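Acyl-CoA dehydrogenase (Slackia heliotrinireducens, PDB 4RM7) belongs to the acyl-CoA dehydrogenase family, whose fold sets an N-terminal helical domain, a middle beta domain and a C-terminal helix bundle side by side in each subunit. Local coordinates at residues 30-33 / 34-38; 69-72 / 73-77; 95-98 / 99-103. One frame throughout, in Å; residues are numbered along the deposited sequence.

Contact 1: 30-33 / 34-38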
loop_
_atom_site.group_PDB
_atom_site.type_symbol
_atom_site.label_atom_id
_atom_site.label_comp_id
_atom_site.label_asym_id
_atom_site.label_seq_id
_atom_site.Cartn_x
_atom_site.Cartn_y
_atom_site.Cartn_z
ATOM N N ALA A 30 10.791 -24.993 23.425
ATOM C CA ALA A 30 10.486 -25.108 24.838
ATOM C C ALA A 30 11.337 -24.196 25.696
ATOM O O ALA A 30 10.836 -23.558 26.602
ATOM C CB ALA A 30 10.640 -26.543 25.286
ATOM N N SER A 31 12.624 -24.121 25.398
ATOM C CA SER A 31 13.512 -23.209 26.113
ATOM C C SER A 31 13.112 -21.757 25.893
ATOM O O SER A 31 13.036 -20.993 26.853
ATOM C CB SER A 31 14.966 -23.397 25.694
ATOM O OG SER A 31 15.524 -24.567 26.260
ATOM N N ILE A 32 12.853 -21.372 24.642
ATOM C CA ILE A 32 12.532 -19.973 24.351
ATOM C C ILE A 32 11.241 -19.558 25.021
ATOM O O ILE A 32 11.151 -18.478 25.596
ATOM C CB ILE A 32 12.445 -19.698 22.839
ATOM C CG1 ILE A 32 13.827 -19.352 22.314
ATOM C CG2 ILE A 32 11.547 -18.505 22.540
ATOM C CD1 ILE A 32 14.061 -19.967 21.012
ATOM N N SER A 33 10.254 -20.440 24.985
ATOM C CA SER A 33 8.991 -20.162 25.650
ATOM C C SER A 33 9.189 -19.845 27.128
ATOM O O SER A 33 8.594 -18.908 27.658
ATOM C CB SER A 33 8.040 -21.334 25.497
ATOM O OG SER A 33 6.773 -20.974 25.988
ATOM N N LYS A 34 10.043 -20.613 27.787
ATOM C CA LYS A 34 10.293 -20.385 29.199
ATOM C C LYS A 34 11.060 -19.095 29.400
ATOM O O LYS A 34 10.799 -18.361 30.343
ATOM C CB LYS A 34 11.060 -21.561 29.821
ATOM C CG LYS A 34 11.676 -21.261 31.197
ATOM C CD LYS A 34 12.381 -22.481 31.780
ATOM C CE LYS A 34 13.133 -22.125 33.047
ATOM N NZ LYS A 34 12.203 -21.675 34.138
ATOM N N TRP A 35 12.012 -18.818 28.514
ATOM C CA TRP A 35 12.888 -17.665 28.710
ATOM C C TRP A 35 12.127 -16.371 28.438
ATOM O O TRP A 35 12.402 -15.348 29.062
ATOM C CB TRP A 35 14.139 -17.782 27.829
ATOM C CG TRP A 35 14.970 -18.966 28.208
ATOM C CD1 TRP A 35 14.965 -19.604 29.413
ATOM C CD2 TRP A 35 15.901 -19.681 27.380
ATOM N NE1 TRP A 35 15.841 -20.657 29.392
ATOM C CE2 TRP A 35 16.426 -20.733 28.158
ATOM C CE3 TRP A 35 16.341 -19.535 26.061
ATOM C CZ2 TRP A 35 17.366 -21.633 27.662
ATOM C CZ3 TRP A 35 17.285 -20.426 25.571
ATOM C CH2 TRP A 35 17.785 -21.461 26.372
ATOM N N ARG A 36 11.168 -16.432 27.515
ATOM C CA ARG A 36 10.234 -15.330 27.290
ATOM C C ARG A 36 9.490 -15.035 28.588
ATOM O O ARG A 36 9.298 -13.882 28.960
ATOM C CB ARG A 36 9.238 -15.660 26.169
ATOM C CG ARG A 36 9.604 -15.082 24.814
ATOM C CD ARG A 36 8.432 -15.124 23.840
ATOM N NE ARG A 36 8.604 -16.132 22.790
ATOM C CZ ARG A 36 8.963 -15.861 21.531
ATOM N NH1 ARG A 36 9.192 -14.604 21.154
ATOM N NH2 ARG A 36 9.094 -16.848 20.643
ATOM N N LYS A 37 9.098 -16.099 29.279
ATOM C CA LYS A 37 8.380 -16.006 30.542
ATOM C C LYS A 37 9.268 -15.463 31.666
ATOM O O LYS A 37 8.797 -14.732 32.533
ATOM C CB LYS A 37 7.819 -17.384 30.905
ATOM C CG LYS A 37 7.204 -17.513 32.292
ATOM C CD LYS A 37 8.118 -18.267 33.262
ATOM C CE LYS A 37 8.369 -19.711 32.830
ATOM N NZ LYS A 37 9.220 -20.445 33.821
ATOM N N ASP A 38 10.552 -15.813 31.651
ATOM C CA ASP A 38 11.475 -15.354 32.691
ATOM C C ASP A 38 12.062 -13.988 32.335
ATOM O O ASP A 38 12.763 -13.372 33.144
ATOM C CB ASP A 38 12.613 -16.358 32.906
ATOM C CG ASP A 38 12.128 -17.711 33.406
ATOM O OD1 ASP A 38 12.686 -18.737 32.957
ATOM O OD2 ASP A 38 11.210 -17.755 34.255
#
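Ser31 lies over one face of the Trp35 indole, one turn further along helix 29-38. Its CB is 3.6 Å from the centroid of the six-membered ring and 16° off the ring normal, a CH-pi contact. The backbone joins in on the same residue: Ser31 O lies over a face of the indole toward its rim, 3.1 Å from Trp35 CG, while accepting the i to i+4 bond from Trp35 N at 2.9 Å. A chi1 of -64° turns the indole back along the helix over Ser31. On the neighbouring flank Ile32 CG2 touches Arg36 NH2 at 3.5 Å, the two side chains slanting across each other. The flank carrying Lys34, Lys37 and Asp38 is looser and exposed to solvent. Here Lys34 NZ meets Asp38 OD1 at 3.2 Å and Lys37 NZ meets Asp38 OD2 at 3.4 Å; both bonds are weak, but together they form a salt-bridge network in which one carboxylate lies between two ammonium groups. Ser31 N is bonded to Thr28 OG1 at the start of the helix. Trp35 packs on Leu41 and Pro42 in the loop before helix 43-50, and Arg36 reaches Arg351, Ser354 and Asp358 of helix 351-362.

Contact 2: 69-72 / 73-77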
loop_
_atom_site.group_PDB
_atom_site.type_symbol
_atom_site.label_atom_id
_atom_site.label_comp_id
_atom_site.label_asym_id
_atom_site.label_seq_id
_atom_site.Cartn_x
_atom_site.Cartn_y
_atom_site.Cartn_z
ATOM N N ASP A 69 33.851 -5.807 13.625
ATOM C CA ASP A 69 33.521 -6.240 12.276
ATOM C C ASP A 69 31.996 -6.308 12.151
ATOM O O ASP A 69 31.374 -7.323 12.511
ATOM C CB ASP A 69 34.155 -7.595 11.965
ATOM C CG ASP A 69 35.687 -7.550 11.947
ATOM O OD1 ASP A 69 36.269 -6.492 11.593
ATOM O OD2 ASP A 69 36.317 -8.585 12.280
ATOM N N LEU A 70 31.404 -5.227 11.643
ATOM C CA LEU A 70 29.948 -5.042 11.677
ATOM C C LEU A 70 29.150 -6.074 10.853
ATOM O O LEU A 70 28.126 -6.571 11.315
ATOM C CB LEU A 70 29.591 -3.629 11.208
ATOM C CG LEU A 70 28.146 -3.210 11.468
ATOM C CD1 LEU A 70 27.790 -3.320 12.924
ATOM C CD2 LEU A 70 27.937 -1.804 11.042
ATOM N N PHE A 71 29.607 -6.388 9.644
ATOM C CA PHE A 71 28.944 -7.405 8.841
ATOM C C PHE A 71 28.907 -8.725 9.604
ATOM O O PHE A 71 27.879 -9.398 9.626
ATOM C CB PHE A 71 29.640 -7.594 7.495
ATOM C CG PHE A 71 28.951 -8.577 6.591
ATOM C CD1 PHE A 71 27.591 -8.460 6.324
ATOM C CD2 PHE A 71 29.652 -9.617 5.998
ATOM C CE1 PHE A 71 26.935 -9.375 5.477
ATOM C CE2 PHE A 71 29.004 -10.547 5.150
ATOM C CZ PHE A 71 27.648 -10.417 4.888
ATOM N N ALA A 72 30.019 -9.078 10.250
ATOM C CA ALA A 72 30.064 -10.301 11.056
ATOM C C ALA A 72 29.041 -10.265 12.187
ATOM O O ALA A 72 28.312 -11.237 12.413
ATOM C CB ALA A 72 31.459 -10.523 11.618
ATOM N N GLN A 73 29.003 -9.143 12.898
ATOM C CA GLN A 73 28.034 -8.941 13.960
ATOM C C GLN A 73 26.599 -9.106 13.458
ATOM O O GLN A 73 25.755 -9.697 14.130
ATOM C CB GLN A 73 28.222 -7.561 14.576
ATOM C CG GLN A 73 29.398 -7.465 15.523
ATOM C CD GLN A 73 29.624 -6.034 15.995
ATOM O OE1 GLN A 73 29.373 -5.074 15.246
ATOM N NE2 GLN A 73 30.086 -5.878 17.239
ATOM N N VAL A 74 26.341 -8.579 12.267
ATOM C CA VAL A 74 25.049 -8.679 11.625
ATOM C C VAL A 74 24.666 -10.124 11.308
ATOM O O VAL A 74 23.525 -10.547 11.539
ATOM C CB VAL A 74 25.041 -7.836 10.349
ATOM C CG1 VAL A 74 23.959 -8.293 9.380
ATOM C CG2 VAL A 74 24.866 -6.391 10.718
ATOM N N LEU A 75 25.617 -10.892 10.800
ATOM C CA LEU A 75 25.353 -12.300 10.540
ATOM C C LEU A 75 25.036 -13.028 11.850
ATOM O O LEU A 75 24.144 -13.880 11.884
ATOM C CB LEU A 75 26.537 -12.961 9.828
ATOM C CG LEU A 75 26.879 -12.442 8.429
ATOM C CD1 LEU A 75 28.152 -13.121 7.912
ATOM C CD2 LEU A 75 25.709 -12.637 7.447
ATOM N N VAL A 76 25.740 -12.673 12.929
ATOM C CA VAL A 76 25.512 -13.323 14.222
ATOM C C VAL A 76 24.101 -12.997 14.696
ATOM O O VAL A 76 23.311 -13.902 14.978
ATOM C CB VAL A 76 26.560 -12.907 15.285
ATOM C CG1 VAL A 76 26.112 -13.285 16.670
ATOM C CG2 VAL A 76 27.898 -13.559 15.010
ATOM N N ILE A 77 23.756 -11.715 14.716
ATOM C CA ILE A 77 22.433 -11.292 15.185
ATOM C C ILE A 77 21.286 -11.779 14.312
ATOM O O ILE A 77 20.268 -12.236 14.831
ATOM C CB ILE A 77 22.366 -9.782 15.302
ATOM C CG1 ILE A 77 23.354 -9.326 16.370
ATOM C CG2 ILE A 77 20.933 -9.319 15.643
ATOM C CD1 ILE A 77 23.807 -7.923 16.187
#
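Gln73, Val74, Leu75 and Val76 each bond back four residues to Asp69, Leu70, Phe71 and Ala72, making the first turns of helix 70-84, a buried helix of the N-terminal helical domain of the acyl-CoA dehydrogenase fold. Asp69 is the N-cap residue, but its carboxylate makes no capping bond: OD2 pairs with Arg63 and takes the N-H of Gly58. The first N-H groups of the helix, those of Leu70 and Phe71, are instead taken up by the carboxylate of Asp310 at the end of helix 282-311, an arrangement that would favour a charged carboxylate there. Gln73 opens the second segment. Its N bonds Asp69 O in the carbonyl plane, at 3.0 Å, and its extended side chain crosses that of Leu70 at about a right angle, bringing OE1 to 3.3 Å from Leu70 CD1; NE2 is held by Val59 O. Val74 follows, with CG2 against Leu70 O at 3.3 Å and its side chain packed on Val302 and Tyr303 of helix 282-311 and Val247 of helix 234-270. Leu75 then meets Phe71, which also receives Arg307 in a cation-pi contact and Tyr303 edge-to-face. Val76 packs on Val19 of helix 10-26, while its CG2 rests 3.5 Å from Ala72 O. Ile77 touches Phe248 of helix 234-270. The Phe71-Leu75 pair depends on the phenyl being swung anti to its own backbone N (chi1 -177°): Leu75 CD1 then lies over one ring face, offset toward the rim, 24° off the normal and 4.2 Å from the centroid, with Phe71 CE2 its nearest ring atom at 3.9 Å.

Contact 3: 95-98 / 99-103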
loop_
_atom_site.group_PDB
_atom_site.type_symbol
_atom_site.label_atom_id
_atom_site.label_comp_id
_atom_site.label_asym_id
_atom_site.label_seq_id
_atom_site.Cartn_x
_atom_site.Cartn_y
_atom_site.Cartn_z
ATOM N N LEU A 95 26.115 -3.178 21.652
ATOM C CA LEU A 95 26.102 -1.738 21.485
ATOM C C LEU A 95 26.557 -1.043 22.770
ATOM O O LEU A 95 27.276 -0.041 22.734
ATOM C CB LEU A 95 24.708 -1.263 21.086
ATOM C CG LEU A 95 24.566 0.254 20.959
ATOM C CD1 LEU A 95 25.323 0.767 19.738
ATOM C CD2 LEU A 95 23.111 0.666 20.909
ATOM N N GLN A 96 26.131 -1.590 23.904
ATOM C CA GLN A 96 26.428 -1.005 25.205
ATOM C C GLN A 96 27.905 -1.108 25.494
ATOM O O GLN A 96 28.487 -0.240 26.139
ATOM C CB GLN A 96 25.639 -1.695 26.312
ATOM C CG GLN A 96 24.230 -1.181 26.474
ATOM C CD GLN A 96 23.598 -1.683 27.754
ATOM O OE1 GLN A 96 22.535 -1.205 28.171
ATOM N NE2 GLN A 96 24.251 -2.661 28.389
ATOM N N LEU A 97 28.494 -2.191 25.011
ATOM C CA LEU A 97 29.910 -2.436 25.153
ATOM C C LEU A 97 30.681 -1.408 24.362
ATOM O O LEU A 97 31.617 -0.782 24.854
ATOM C CB LEU A 97 30.262 -3.834 24.663
ATOM C CG LEU A 97 31.694 -4.235 25.003
ATOM C CD1 LEU A 97 31.944 -4.028 26.494
ATOM C CD2 LEU A 97 31.973 -5.671 24.592
ATOM N N GLN A 98 30.263 -1.245 23.120
ATOM C CA GLN A 98 30.908 -0.329 22.198
ATOM C C GLN A 98 30.846 1.108 22.706
ATOM O O GLN A 98 31.859 1.810 22.727
ATOM C CB GLN A 98 30.256 -0.442 20.832
ATOM C CG GLN A 98 31.024 0.231 19.735
ATOM C CD GLN A 98 30.544 -0.203 18.375
ATOM O OE1 GLN A 98 29.921 -1.260 18.233
ATOM N NE2 GLN A 98 30.809 0.620 17.365
ATOM N N ILE A 99 29.653 1.524 23.128
ATOM C CA ILE A 99 29.429 2.854 23.684
ATOM C C ILE A 99 30.255 3.114 24.946
ATOM O O ILE A 99 30.822 4.197 25.115
ATOM C CB ILE A 99 27.947 3.061 23.996
ATOM C CG1 ILE A 99 27.172 3.279 22.707
ATOM C CG2 ILE A 99 27.736 4.246 24.905
ATOM C CD1 ILE A 99 25.688 3.360 22.931
ATOM N N LEU A 100 30.335 2.126 25.827
ATOM C CA LEU A 100 31.184 2.262 27.007
ATOM C C LEU A 100 32.646 2.490 26.627
ATOM O O LEU A 100 33.288 3.388 27.169
ATOM C CB LEU A 100 31.088 1.036 27.915
ATOM C CG LEU A 100 31.977 1.224 29.145
ATOM C CD1 LEU A 100 31.450 2.374 29.942
ATOM C CD2 LEU A 100 32.087 -0.019 30.002
ATOM N N GLU A 101 33.169 1.679 25.705
ATOM C CA GLU A 101 34.566 1.800 25.284
ATOM C C GLU A 101 34.861 3.179 24.720
ATOM O O GLU A 101 35.892 3.778 25.028
ATOM C CB GLU A 101 34.925 0.743 24.242
ATOM C CG GLU A 101 35.101 -0.661 24.801
ATOM C CD GLU A 101 35.391 -1.708 23.723
ATOM O OE1 GLU A 101 35.178 -1.440 22.522
ATOM O OE2 GLU A 101 35.837 -2.811 24.084
ATOM N N ALA A 102 33.940 3.684 23.911
ATOM C CA ALA A 102 34.103 4.979 23.254
ATOM C C ALA A 102 34.250 6.131 24.240
ATOM O O ALA A 102 35.050 7.033 24.007
ATOM C CB ALA A 102 32.923 5.243 22.312
ATOM N N PHE A 103 33.505 6.106 25.343
ATOM C CA PHE A 103 33.436 7.291 26.207
ATOM C C PHE A 103 34.232 7.196 27.504
ATOM O O PHE A 103 34.356 8.184 28.237
ATOM C CB PHE A 103 31.981 7.608 26.542
ATOM C CG PHE A 103 31.248 8.266 25.426
ATOM C CD1 PHE A 103 31.285 9.645 25.276
ATOM C CD2 PHE A 103 30.536 7.517 24.514
ATOM C CE1 PHE A 103 30.615 10.264 24.242
ATOM C CE2 PHE A 103 29.867 8.132 23.475
ATOM C CZ PHE A 103 29.907 9.507 23.342
#
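Leu95 and Ile99 meet through different first torsions: Leu95 carries CG opposite its backbone N (chi1 177°), whereas Ile99 sets CG1 beside its own N (chi1 -75°) and sends CD1 back toward the preceding turn. The two side chains pass at a slant, with Leu95 CG and Ile99 CD1 3.8 Å apart. Ile99 CG1 also covers Leu95 O at 3.3 Å, the oxygen that accepts the nearly straight bond from Ile99 N at 2.9 Å. Gln96 O is gripped twice, by Leu100 N at 3.0 Å, which approaches from above the carbonyl plane, and by the hydroxyl of Tyr124. The side-chain amide of Gln96 is bound outside the two segments, OE1 accepting the N-H of Leu126. This is the last part of helix 90-103, at the seam of the acyl-CoA dehydrogenase fold where the N-terminal helical domain meets the middle beta domain: Ile99 and Leu100 rest on strand 124-127, and Gln98 and Ala102 lean on Leu241 of helix 234-270. Leu97 packs on Arg113 and Tyr116 of helix 106-119. Glu101 folds its CG over Leu97 O at 3.5 Å, and its carboxylate is divided among outside partners, OE1 taking Tyr68 OH and the salt bridge from Arg62, OE2 the one from Arg113. At the helix end Phe103 N lies 3.3 Å from Leu100 O in a backbone hydrogen bond and makes a weak one to Ile99 O.

Each contact lies within one of three helices of the N-terminal domain and joins residues about a turn apart, but they differ in depth. Contact 1 is partly exposed, about 25 Å centre to centre from contact 2, and mixes one buried aromatic with lysine-aspartate pairing at the surface. Contacts 2 and 3 are buried and lie on consecutive helices, their centres 17 Å and nearest atoms about 5 Å apart. Both pack against helix 234-270 and share Tyr68 as a neighbour, yet contact 2 is set mainly among helices while contact 3 also faces strand 124-127. Charged groups in the two buried contacts pair with residues beyond their own segments, whereas contact 1 keeps its salt bridges local.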